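Local coordinates for protein Na Glutathione S-transferase 2 (Necator americanus, PDB 2ON5) that binds glutathione and, as a member of the glutathione S-transferase family, probably catalyses its conjugation to electrophilic compounds, at residues Y95-L106 against H163-I174; S145-V153 against H184-P192. All blocks are in the same frame, centred on the assembly; numbering follows the deposited sequence.

Interaction 1 (Y95-L106 against H163-I174); sequences YKDYINEIRPYL and HTSGIAAKFPSI. With GSH (glutathione), chain B; EDO (1,2-ethanediol), chain P; EDO (1,2-ethanediol), chain L.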
loop_
_atom_site.group_PDB
_atom_site.type_symbol
_atom_site.label_atom_id
_atom_site.label_comp_id
_atom_site.label_asym_id
_atom_site.label_seq_id
_atom_site.Cartn_x
_atom_site.Cartn_y
_atom_site.Cartn_z
ATOM N N TYR A 95 1.780 -8.213 2.524
ATOM C CA TYR A 95 1.488 -8.076 3.973
ATOM C C TYR A 95 0.267 -7.170 4.275
ATOM O O TYR A 95 -0.580 -7.508 5.112
ATOM C CB TYR A 95 2.722 -7.531 4.686
ATOM C CG TYR A 95 2.469 -7.234 6.166
ATOM C CD1 TYR A 95 2.416 -8.271 7.099
ATOM C CD2 TYR A 95 2.272 -5.919 6.607
ATOM C CE1 TYR A 95 2.179 -7.989 8.493
ATOM C CE2 TYR A 95 2.029 -5.617 7.985
ATOM C CZ TYR A 95 1.982 -6.659 8.905
ATOM O OH TYR A 95 1.735 -6.407 10.235
ATOM N N LYS A 96 0.204 -6.005 3.626
ATOM C CA LYS A 96 -0.906 -5.073 3.779
ATOM C C LYS A 96 -2.226 -5.720 3.335
ATOM O O LYS A 96 -3.243 -5.563 4.030
ATOM C CB LYS A 96 -0.679 -3.779 2.993
ATOM C CG LYS A 96 -1.804 -2.771 3.157
ATOM C CD LYS A 96 -1.487 -1.469 2.438
ATOM C CE LYS A 96 -1.907 -0.298 3.289
ATOM N NZ LYS A 96 -1.133 0.895 2.888
ATOM N N ASP A 97 -2.205 -6.436 2.200
ATOM C CA ASP A 97 -3.389 -7.222 1.751
ATOM C C ASP A 97 -3.851 -8.232 2.812
ATOM O O ASP A 97 -5.053 -8.368 3.084
ATOM C CB ASP A 97 -3.086 -7.982 0.434
ATOM C CG ASP A 97 -3.036 -7.067 -0.801
ATOM O OD1 ASP A 97 -2.644 -7.555 -1.892
ATOM O OD2 ASP A 97 -3.379 -5.870 -0.690
ATOM N N TYR A 98 -2.901 -8.972 3.378
ATOM C CA TYR A 98 -3.195 -9.961 4.444
ATOM C C TYR A 98 -3.800 -9.305 5.679
ATOM O O TYR A 98 -4.817 -9.780 6.220
ATOM C CB TYR A 98 -1.911 -10.716 4.809
ATOM C CG TYR A 98 -1.922 -11.436 6.158
ATOM C CD1 TYR A 98 -2.603 -12.646 6.321
ATOM C CD2 TYR A 98 -1.223 -10.914 7.250
ATOM C CE1 TYR A 98 -2.606 -13.319 7.557
ATOM C CE2 TYR A 98 -1.205 -11.575 8.477
ATOM C CZ TYR A 98 -1.905 -12.776 8.627
ATOM O OH TYR A 98 -1.906 -13.437 9.849
ATOM N N ILE A 99 -3.190 -8.214 6.125
ATOM C CA ILE A 99 -3.723 -7.453 7.241
ATOM C C ILE A 99 -5.152 -6.936 6.999
ATOM O O ILE A 99 -5.987 -6.912 7.914
ATOM C CB ILE A 99 -2.768 -6.298 7.626
ATOM C CG1 ILE A 99 -1.422 -6.861 8.153
ATOM C CG2 ILE A 99 -3.455 -5.311 8.627
ATOM C CD1 ILE A 99 -1.507 -7.711 9.414
ATOM N N ASN A 100 -5.425 -6.509 5.767
ATOM C CA ASN A 100 -6.762 -6.117 5.402
ATOM C C ASN A 100 -7.737 -7.300 5.546
ATOM O O ASN A 100 -8.846 -7.147 6.094
ATOM C CB ASN A 100 -6.799 -5.555 3.989
ATOM C CG ASN A 100 -8.166 -5.024 3.629
ATOM O OD1 ASN A 100 -8.611 -4.008 4.178
ATOM N ND2 ASN A 100 -8.862 -5.724 2.718
ATOM N N GLU A 101 -7.302 -8.467 5.086
ATOM C CA GLU A 101 -8.066 -9.700 5.215
ATOM C C GLU A 101 -8.423 -10.014 6.670
ATOM O O GLU A 101 -9.557 -10.402 6.960
ATOM C CB GLU A 101 -7.304 -10.864 4.587
ATOM C CG GLU A 101 -8.070 -12.173 4.534
ATOM C CD GLU A 101 -7.460 -13.180 3.556
ATOM O OE1 GLU A 101 -8.053 -14.265 3.381
ATOM O OE2 GLU A 101 -6.386 -12.903 2.971
ATOM N N ILE A 102 -7.469 -9.846 7.580
ATOM C CA ILE A 102 -7.705 -10.154 9.009
ATOM C C ILE A 102 -8.142 -8.960 9.884
ATOM O O ILE A 102 -8.216 -9.078 11.130
ATOM C CB ILE A 102 -6.493 -10.904 9.630
ATOM C CG1 ILE A 102 -5.247 -9.997 9.666
ATOM C CG2 ILE A 102 -6.233 -12.231 8.867
ATOM C CD1 ILE A 102 -4.161 -10.435 10.644
ATOM N N ARG A 103 -8.458 -7.829 9.242
ATOM C CA ARG A 103 -8.915 -6.624 9.967
ATOM C C ARG A 103 -10.011 -6.859 11.042
ATOM O O ARG A 103 -9.924 -6.291 12.127
ATOM C CB ARG A 103 -9.356 -5.513 9.014
ATOM C CG ARG A 103 -9.733 -4.224 9.760
ATOM C CD ARG A 103 -10.333 -3.120 8.855
ATOM N NE ARG A 103 -9.769 -3.071 7.508
ATOM C CZ ARG A 103 -8.626 -2.473 7.164
ATOM N NH1 ARG A 103 -7.861 -1.879 8.081
ATOM N NH2 ARG A 103 -8.236 -2.479 5.889
ATOM N N PRO A 104 -11.033 -7.685 10.739
ATOM C CA PRO A 104 -12.050 -7.986 11.778
ATOM C C PRO A 104 -11.457 -8.576 13.060
ATOM O O PRO A 104 -11.925 -8.255 14.170
ATOM C CB PRO A 104 -12.970 -9.005 11.078
ATOM C CG PRO A 104 -12.824 -8.698 9.631
ATOM C CD PRO A 104 -11.365 -8.346 9.464
ATOM N N TYR A 105 -10.434 -9.425 12.917
ATOM C CA TYR A 105 -9.738 -9.985 14.073
ATOM C C TYR A 105 -8.962 -8.901 14.845
ATOM O O TYR A 105 -9.036 -8.791 16.081
ATOM C CB TYR A 105 -8.806 -11.143 13.621
ATOM C CG TYR A 105 -7.880 -11.598 14.708
ATOM C CD1 TYR A 105 -8.294 -12.553 15.636
ATOM C CD2 TYR A 105 -6.598 -11.040 14.844
ATOM C CE1 TYR A 105 -7.460 -12.952 16.678
ATOM C CE2 TYR A 105 -5.747 -11.430 15.882
ATOM C CZ TYR A 105 -6.196 -12.403 16.797
ATOM O OH TYR A 105 -5.388 -12.803 17.831
ATOM N N LEU A 106 -8.207 -8.093 14.105
ATOM C CA LEU A 106 -7.382 -7.071 14.722
ATOM C C LEU A 106 -8.233 -6.026 15.478
ATOM O O LEU A 106 -7.875 -5.599 16.578
ATOM C CB LEU A 106 -6.475 -6.406 13.674
ATOM C CG LEU A 106 -5.560 -7.387 12.939
ATOM C CD1 LEU A 106 -4.947 -6.762 11.651
ATOM C CD2 LEU A 106 -4.462 -7.902 13.888
ATOM N N HIS A 163 4.208 -8.679 13.462
ATOM C CA HIS A 163 2.887 -9.272 13.385
ATOM C C HIS A 163 2.869 -10.670 13.966
ATOM O O HIS A 163 2.061 -10.969 14.870
ATOM C CB HIS A 163 2.371 -9.349 11.929
ATOM C CG HIS A 163 1.087 -10.108 11.824
ATOM N ND1 HIS A 163 1.005 -11.377 11.287
ATOM C CD2 HIS A 163 -0.154 -9.805 12.269
ATOM C CE1 HIS A 163 -0.243 -11.810 11.384
ATOM N NE2 HIS A 163 -0.962 -10.878 11.985
ATOM N N THR A 164 3.715 -11.554 13.430
ATOM C CA THR A 164 3.613 -12.956 13.835
ATOM C C THR A 164 3.896 -13.150 15.325
ATOM O O THR A 164 3.164 -13.887 16.010
ATOM C CB THR A 164 4.488 -13.899 13.001
ATOM O OG1 THR A 164 5.876 -13.603 13.206
ATOM C CG2 THR A 164 4.145 -13.795 11.514
ATOM N N SER A 165 4.924 -12.466 15.823
ATOM C CA SER A 165 5.296 -12.583 17.236
ATOM C C SER A 165 4.196 -12.033 18.137
ATOM O O SER A 165 3.907 -12.590 19.221
ATOM C CB SER A 165 6.631 -11.882 17.520
ATOM O OG SER A 165 6.503 -10.473 17.410
ATOM N N GLY A 166 3.575 -10.949 17.682
ATOM C CA GLY A 166 2.474 -10.298 18.397
ATOM C C GLY A 166 1.274 -11.211 18.555
ATOM O O GLY A 166 0.740 -11.340 19.655
ATOM N N ILE A 167 0.837 -11.831 17.460
ATOM C CA ILE A 167 -0.263 -12.834 17.533
ATOM C C ILE A 167 0.122 -14.064 18.360
ATOM O O ILE A 167 -0.705 -14.621 19.143
ATOM C CB ILE A 167 -0.650 -13.344 16.146
ATOM C CG1 ILE A 167 -0.959 -12.181 15.189
ATOM C CG2 ILE A 167 -1.813 -14.380 16.235
ATOM C CD1 ILE A 167 -2.131 -11.330 15.635
ATOM N N ALA A 168 1.363 -14.512 18.167
ATOM C CA ALA A 168 1.821 -15.760 18.808
ATOM C C ALA A 168 1.835 -15.627 20.338
ATOM O O ALA A 168 1.708 -16.634 21.051
ATOM C CB ALA A 168 3.179 -16.188 18.295
ATOM N N ALA A 169 1.959 -14.394 20.830
ATOM C CA ALA A 169 1.869 -14.124 22.276
ATOM C C ALA A 169 0.544 -14.615 22.888
ATOM O O ALA A 169 0.507 -15.109 24.023
ATOM C CB ALA A 169 2.100 -12.640 22.570
ATOM N N LYS A 170 -0.527 -14.496 22.114
ATOM C CA LYS A 170 -1.873 -14.920 22.511
ATOM C C LYS A 170 -2.203 -16.322 21.948
ATOM O O LYS A 170 -2.689 -17.218 22.687
ATOM C CB LYS A 170 -2.871 -13.868 22.018
ATOM C CG LYS A 170 -4.281 -13.934 22.604
ATOM C CD LYS A 170 -5.140 -12.806 22.011
ATOM C CE LYS A 170 -6.572 -12.776 22.584
ATOM N NZ LYS A 170 -6.558 -12.425 24.045
ATOM N N PHE A 171 -1.938 -16.521 20.654
ATOM C CA PHE A 171 -2.290 -17.759 19.948
ATOM C C PHE A 171 -1.035 -18.357 19.251
ATOM O O PHE A 171 -0.810 -18.132 18.052
ATOM C CB PHE A 171 -3.433 -17.539 18.932
ATOM C CG PHE A 171 -4.714 -17.012 19.543
ATOM C CD1 PHE A 171 -5.153 -15.727 19.268
ATOM C CD2 PHE A 171 -5.472 -17.807 20.411
ATOM C CE1 PHE A 171 -6.351 -15.231 19.852
ATOM C CE2 PHE A 171 -6.660 -17.328 20.990
ATOM C CZ PHE A 171 -7.091 -16.041 20.719
ATOM N N PRO A 172 -0.201 -19.078 20.016
ATOM C CA PRO A 172 1.068 -19.642 19.503
ATOM C C PRO A 172 0.955 -20.599 18.326
ATOM O O PRO A 172 1.955 -20.834 17.632
ATOM C CB PRO A 172 1.657 -20.366 20.721
ATOM C CG PRO A 172 0.554 -20.522 21.661
ATOM C CD PRO A 172 -0.340 -19.333 21.463
ATOM N N SER A 173 -0.246 -21.118 18.074
ATOM C CA SER A 173 -0.442 -22.041 16.970
ATOM C C SER A 173 -0.417 -21.344 15.611
ATOM O O SER A 173 -0.496 -21.995 14.576
ATOM C CB SER A 173 -1.743 -22.829 17.130
ATOM O OG SER A 173 -2.880 -22.007 16.929
ATOM N N ILE A 174 -0.305 -20.019 15.604
ATOM C CA ILE A 174 -0.171 -19.314 14.319
ATOM C C ILE A 174 1.010 -19.891 13.509
ATOM O O ILE A 174 0.986 -19.920 12.280
ATOM C CB ILE A 174 -0.042 -17.779 14.507
ATOM C CG1 ILE A 174 -0.143 -17.078 13.131
ATOM C CG2 ILE A 174 1.227 -17.405 15.308
ATOM C CD1 ILE A 174 0.061 -15.573 13.189
HETATM N N1 GSH B . -2.727 -5.380 -3.831
HETATM C CA1 GSH B . -3.232 -5.632 -5.197
HETATM C C1 GSH B . -2.305 -4.942 -6.190
HETATM O O11 GSH B . -1.695 -5.470 -7.144
HETATM O O12 GSH B . -2.171 -3.729 -6.028
HETATM C CB1 GSH B . -3.569 -7.123 -5.409
HETATM C CG1 GSH B . -3.605 -7.632 -6.850
HETATM C CD1 GSH B . -4.982 -8.157 -7.244
HETATM O OE1 GSH B . -6.096 -8.089 -6.376
HETATM N N2 GSH B . -5.069 -8.677 -8.471
HETATM C CA2 GSH B . -6.297 -9.227 -9.021
HETATM C C2 GSH B . -6.217 -10.703 -9.318
HETATM O O2 GSH B . -4.989 -11.282 -9.629
HETATM C CB2 GSH B . -6.576 -8.461 -10.297
HETATM S SG2 GSH B . -7.368 -6.875 -9.966
HETATM N N3 GSH B . -7.344 -11.429 -9.274
HETATM C CA3 GSH B . -7.411 -12.792 -9.772
HETATM C C3 GSH B . -7.047 -13.859 -8.759
HETATM O O31 GSH B . -7.029 -15.072 -9.097
HETATM O O32 GSH B . -6.763 -13.568 -7.577
HETATM C C1 EDO P . -0.269 -3.344 10.078
HETATM O O1 EDO P . 0.399 -4.468 10.621
HETATM C C2 EDO P . 0.429 -2.928 8.790
HETATM O O2 EDO P . -0.504 -3.071 7.744
HETATM C C1 EDO L . -2.564 -10.898 19.692
HETATM O O1 EDO L . -3.596 -10.672 18.711
HETATM C C2 EDO L . -2.251 -9.697 20.571
HETATM O O2 EDO L . -2.215 -8.436 19.854
#
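H163 lodges its imidazole among Y95, Y98, I99 and I102. The axes of helices 95-101 and 163-168 come no nearer than 13.8 Å, a gap that long side chains must span. With CG anti to the backbone N (chi1 173°), the H163 ring extends from its helix into this cluster. Y98 turns the edge of its ring toward the imidazole face, an offset edge-to-face pair with centroids 5.0 Å apart and planes at 83°. I99 CD1 makes an off-centre CH-pi contact with the imidazole, 4.2 Å from the H163 centroid, while I102 CD1 comes within 3.5 Å of H163 NE2. Y95 brings its edge to the base of the histidine side chain, with OH 3.5 Å from H163 CB.

Farther along, packing is apolar. I167 CD1 meets Y105 CE2 at 3.6 Å, and Y105 passes on to the rim of F171, its OH lying in the plane of that ring, at the edge. The same hydroxyl exchanges a hydrogen bond with O1 of an ethanediol (chain L), 2.9 Å away.

Helix 82-101 also presents D97, whose OD1 accepts a hydrogen bond from glutathione N1 at 2.9 Å; S64, W39, Q50 and I51 of the second subunit's N-terminal domain bind the same ligand. The aromatic packing itself joins helices 82-101 and 155-168 within the all-helical C-terminal domain of the glutathione transferase fold.

Interaction 2 (S145-V153 against H184-P192); sequences SGYLVGDSV and HAEKVRSIP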
loop_
_atom_site.group_PDB
_atom_site.type_symbol
_atom_site.label_atom_id
_atom_site.label_comp_id
_atom_site.label_asym_id
_atom_site.label_seq_id
_atom_site.Cartn_x
_atom_site.Cartn_y
_atom_site.Cartn_z
ATOM N N SER A 145 18.741 -16.218 3.015
ATOM C CA SER A 145 19.452 -15.389 3.987
ATOM C C SER A 145 18.766 -15.389 5.344
ATOM O O SER A 145 19.355 -14.975 6.349
ATOM C CB SER A 145 19.515 -13.965 3.480
ATOM O OG SER A 145 18.243 -13.329 3.627
ATOM N N GLY A 146 17.513 -15.818 5.371
ATOM C CA GLY A 146 16.751 -15.766 6.613
ATOM C C GLY A 146 15.881 -14.532 6.636
ATOM O O GLY A 146 14.990 -14.433 7.471
ATOM N N TYR A 147 16.129 -13.603 5.700
ATOM C CA TYR A 147 15.290 -12.413 5.529
ATOM C C TYR A 147 14.448 -12.520 4.255
ATOM O O TYR A 147 14.763 -13.297 3.333
ATOM C CB TYR A 147 16.123 -11.114 5.518
ATOM C CG TYR A 147 16.978 -10.889 6.754
ATOM C CD1 TYR A 147 18.369 -10.975 6.685
ATOM C CD2 TYR A 147 16.398 -10.605 7.985
ATOM C CE1 TYR A 147 19.162 -10.781 7.807
ATOM C CE2 TYR A 147 17.171 -10.407 9.113
ATOM C CZ TYR A 147 18.551 -10.497 9.029
ATOM O OH TYR A 147 19.326 -10.290 10.175
ATOM N N LEU A 148 13.387 -11.718 4.188
ATOM C CA LEU A 148 12.410 -11.885 3.101
ATOM C C LEU A 148 12.997 -11.490 1.741
ATOM O O LEU A 148 12.745 -12.162 0.739
ATOM C CB LEU A 148 11.126 -11.120 3.406
ATOM C CG LEU A 148 10.358 -11.669 4.612
ATOM C CD1 LEU A 148 9.401 -10.577 5.101
ATOM C CD2 LEU A 148 9.604 -12.972 4.231
ATOM N N VAL A 149 13.789 -10.415 1.722
ATOM C CA VAL A 149 14.414 -9.943 0.478
ATOM C C VAL A 149 15.873 -9.588 0.755
ATOM O O VAL A 149 16.169 -8.822 1.672
ATOM C CB VAL A 149 13.700 -8.717 -0.128
ATOM C CG1 VAL A 149 14.314 -8.348 -1.475
ATOM C CG2 VAL A 149 12.200 -8.978 -0.316
ATOM N N GLY A 150 16.790 -10.147 -0.034
ATOM C CA GLY A 150 18.203 -9.807 0.132
ATOM C C GLY A 150 18.826 -10.403 1.389
ATOM O O GLY A 150 18.262 -11.328 2.011
ATOM N N ASP A 151 19.986 -9.870 1.764
ATOM C CA ASP A 151 20.824 -10.483 2.769
ATOM C C ASP A 151 20.751 -9.739 4.092
ATOM O O ASP A 151 21.359 -10.172 5.059
ATOM C CB ASP A 151 22.291 -10.551 2.283
ATOM C CG ASP A 151 22.495 -11.508 1.104
ATOM O OD1 ASP A 151 23.459 -11.298 0.336
ATOM O OD2 ASP A 151 21.719 -12.471 0.949
ATOM N N SER A 152 20.013 -8.627 4.151
ATOM C CA SER A 152 19.941 -7.858 5.390
ATOM C C SER A 152 18.499 -7.437 5.732
ATOM O O SER A 152 17.614 -7.519 4.877
ATOM C CB SER A 152 20.870 -6.636 5.307
ATOM O OG SER A 152 20.476 -5.780 4.255
ATOM N N VAL A 153 18.278 -7.020 6.983
ATOM C CA VAL A 153 16.923 -6.684 7.479
ATOM C C VAL A 153 16.320 -5.490 6.739
ATOM O O VAL A 153 17.013 -4.505 6.462
ATOM C CB VAL A 153 16.885 -6.474 9.030
ATOM C CG1 VAL A 153 17.617 -5.173 9.465
ATOM C CG2 VAL A 153 15.425 -6.509 9.561
ATOM N N HIS A 184 12.092 -16.855 11.267
ATOM C CA HIS A 184 12.218 -15.475 10.809
ATOM C C HIS A 184 11.935 -14.466 11.914
ATOM O O HIS A 184 12.726 -13.535 12.132
ATOM C CB HIS A 184 11.312 -15.245 9.590
ATOM C CG HIS A 184 11.182 -13.804 9.212
ATOM N ND1 HIS A 184 12.057 -13.187 8.343
ATOM C CD2 HIS A 184 10.306 -12.847 9.619
ATOM C CE1 HIS A 184 11.698 -11.918 8.196
ATOM N NE2 HIS A 184 10.638 -11.691 8.950
ATOM N N ALA A 185 10.832 -14.652 12.641
ATOM C CA ALA A 185 10.507 -13.719 13.732
ATOM C C ALA A 185 11.632 -13.693 14.756
ATOM O O ALA A 185 12.020 -12.613 15.227
ATOM C CB ALA A 185 9.176 -14.079 14.404
ATOM N N GLU A 186 12.195 -14.862 15.069
ATOM C CA GLU A 186 13.191 -14.926 16.142
ATOM C C GLU A 186 14.554 -14.400 15.689
ATOM O O GLU A 186 15.258 -13.803 16.490
ATOM C CB GLU A 186 13.292 -16.316 16.777
ATOM C CG GLU A 186 12.016 -16.682 17.558
ATOM C CD GLU A 186 12.132 -18.019 18.300
ATOM O OE1 GLU A 186 11.219 -18.314 19.089
ATOM O OE2 GLU A 186 13.120 -18.757 18.097
ATOM N N LYS A 187 14.885 -14.599 14.413
ATOM C CA LYS A 187 16.085 -13.976 13.812
ATOM C C LYS A 187 16.033 -12.441 13.866
ATOM O O LYS A 187 16.943 -11.791 14.404
ATOM C CB LYS A 187 16.302 -14.477 12.380
ATOM C CG LYS A 187 17.563 -13.889 11.685
ATOM C CD LYS A 187 17.704 -14.408 10.259
ATOM C CE LYS A 187 19.017 -13.952 9.627
ATOM N NZ LYS A 187 20.112 -14.738 10.211
ATOM N N VAL A 188 14.949 -11.870 13.339
ATOM C CA VAL A 188 14.731 -10.410 13.314
ATOM C C VAL A 188 14.772 -9.804 14.708
ATOM O O VAL A 188 15.503 -8.847 14.948
ATOM C CB VAL A 188 13.400 -10.065 12.565
ATOM C CG1 VAL A 188 13.029 -8.547 12.657
ATOM C CG2 VAL A 188 13.497 -10.525 11.067
ATOM N N ARG A 189 14.023 -10.390 15.634
ATOM C CA ARG A 189 13.864 -9.842 16.984
ATOM C C ARG A 189 15.108 -9.960 17.874
ATOM O O ARG A 189 15.173 -9.320 18.924
ATOM C CB ARG A 189 12.617 -10.438 17.651
ATOM C CG ARG A 189 11.322 -9.881 17.024
ATOM C CD ARG A 189 10.090 -10.777 17.256
ATOM N NE ARG A 189 9.893 -11.132 18.670
ATOM C CZ ARG A 189 9.269 -10.382 19.582
ATOM N NH1 ARG A 189 8.787 -9.169 19.278
ATOM N NH2 ARG A 189 9.159 -10.839 20.833
ATOM N N SER A 190 16.091 -10.747 17.434
ATOM C CA SER A 190 17.353 -10.909 18.162
ATOM C C SER A 190 18.421 -9.905 17.710
ATOM O O SER A 190 19.501 -9.849 18.306
ATOM C CB SER A 190 17.876 -12.340 18.041
ATOM O OG SER A 190 18.179 -12.638 16.672
ATOM N N ILE A 191 18.145 -9.129 16.659
ATOM C CA ILE A 191 19.070 -8.056 16.272
ATOM C C ILE A 191 19.204 -7.154 17.511
ATOM O O ILE A 191 18.201 -6.722 18.050
ATOM C CB ILE A 191 18.549 -7.248 15.061
ATOM C CG1 ILE A 191 18.469 -8.150 13.810
ATOM C CG2 ILE A 191 19.410 -5.971 14.881
ATOM C CD1 ILE A 191 17.676 -7.559 12.619
ATOM N N PRO A 192 20.445 -6.906 17.988
ATOM C CA PRO A 192 20.620 -6.246 19.293
ATOM C C PRO A 192 19.797 -4.985 19.562
ATOM O O PRO A 192 19.134 -4.942 20.595
ATOM C CB PRO A 192 22.119 -5.977 19.340
ATOM C CG PRO A 192 22.683 -7.144 18.590
ATOM C CD PRO A 192 21.758 -7.258 17.406
#
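K187 stretches from its helix across the loop at S145-Y147 and sets CE over one face of the Y147 ring. This is a CH-pi contact: K187 CE lies 3.9 Å from the ring centroid, 27° off the normal. The chain runs extended from CG, which is anti to the backbone N (chi1 -179°), and bends only at its last torsion. The two side chains cross at about a right angle, and G146, having no side chain, lets the K187 methylenes run close over its backbone. Beneath the opposite face of Y147 lies the peptide joining S152 to V153, so the phenol is sandwiched between its own loop and the lysine.

Polar links are sparse. H184 ND1 gives G146 O a weak hydrogen bond, 3.3 Å long and fairly straight at 162°, with the oxygen at the edge of the imidazole. H184 NE2 makes a second weak bond, to D157 O; two carbonyls facing the two ring nitrogens could favour the protonated form. Within the loop, S145 OG accepts from Y147 N at 3.0 Å, an ST turn, and donates to G150 O at 2.6 Å in the carbonyl plane. The loop precedes helix 155-168 of the GST C-terminal domain, and D157 in that helix's first turn accepts from L148 N, which ties the loop to the helix it introduces.

Apolar contacts fill the remainder. L148 CG abuts H184 CE1 at 3.8 Å, while V188 CG2 lies against the other ring, at the edge of Y147 and 4.2 Å from its CE2. V153 and I191 reach toward each other tip to tip, with I191 CD1 3.8 Å from V153 CB. Beyond them, F77 packs on V153.

Overall arrangement
Interactions 1 and 2 both join parts of one helical C-terminal domain; their centres lie 19 Å apart. Along the chain the segments alternate: 95-106, then 145-153, then 163-174, then 184-192. Helices 155-168 and 179-189, consecutive in sequence, carry the later segments and touch directly, through T164 on A185 and S165 on R189. Helix 82-101 also reaches both, since L148 and V149 of the loop rest on it. Interaction 1 sits beside the dimer interface and glutathione, whereas interaction 2 packs the loop before helix 155-168 against helix 179-189, with no contact to the second subunit.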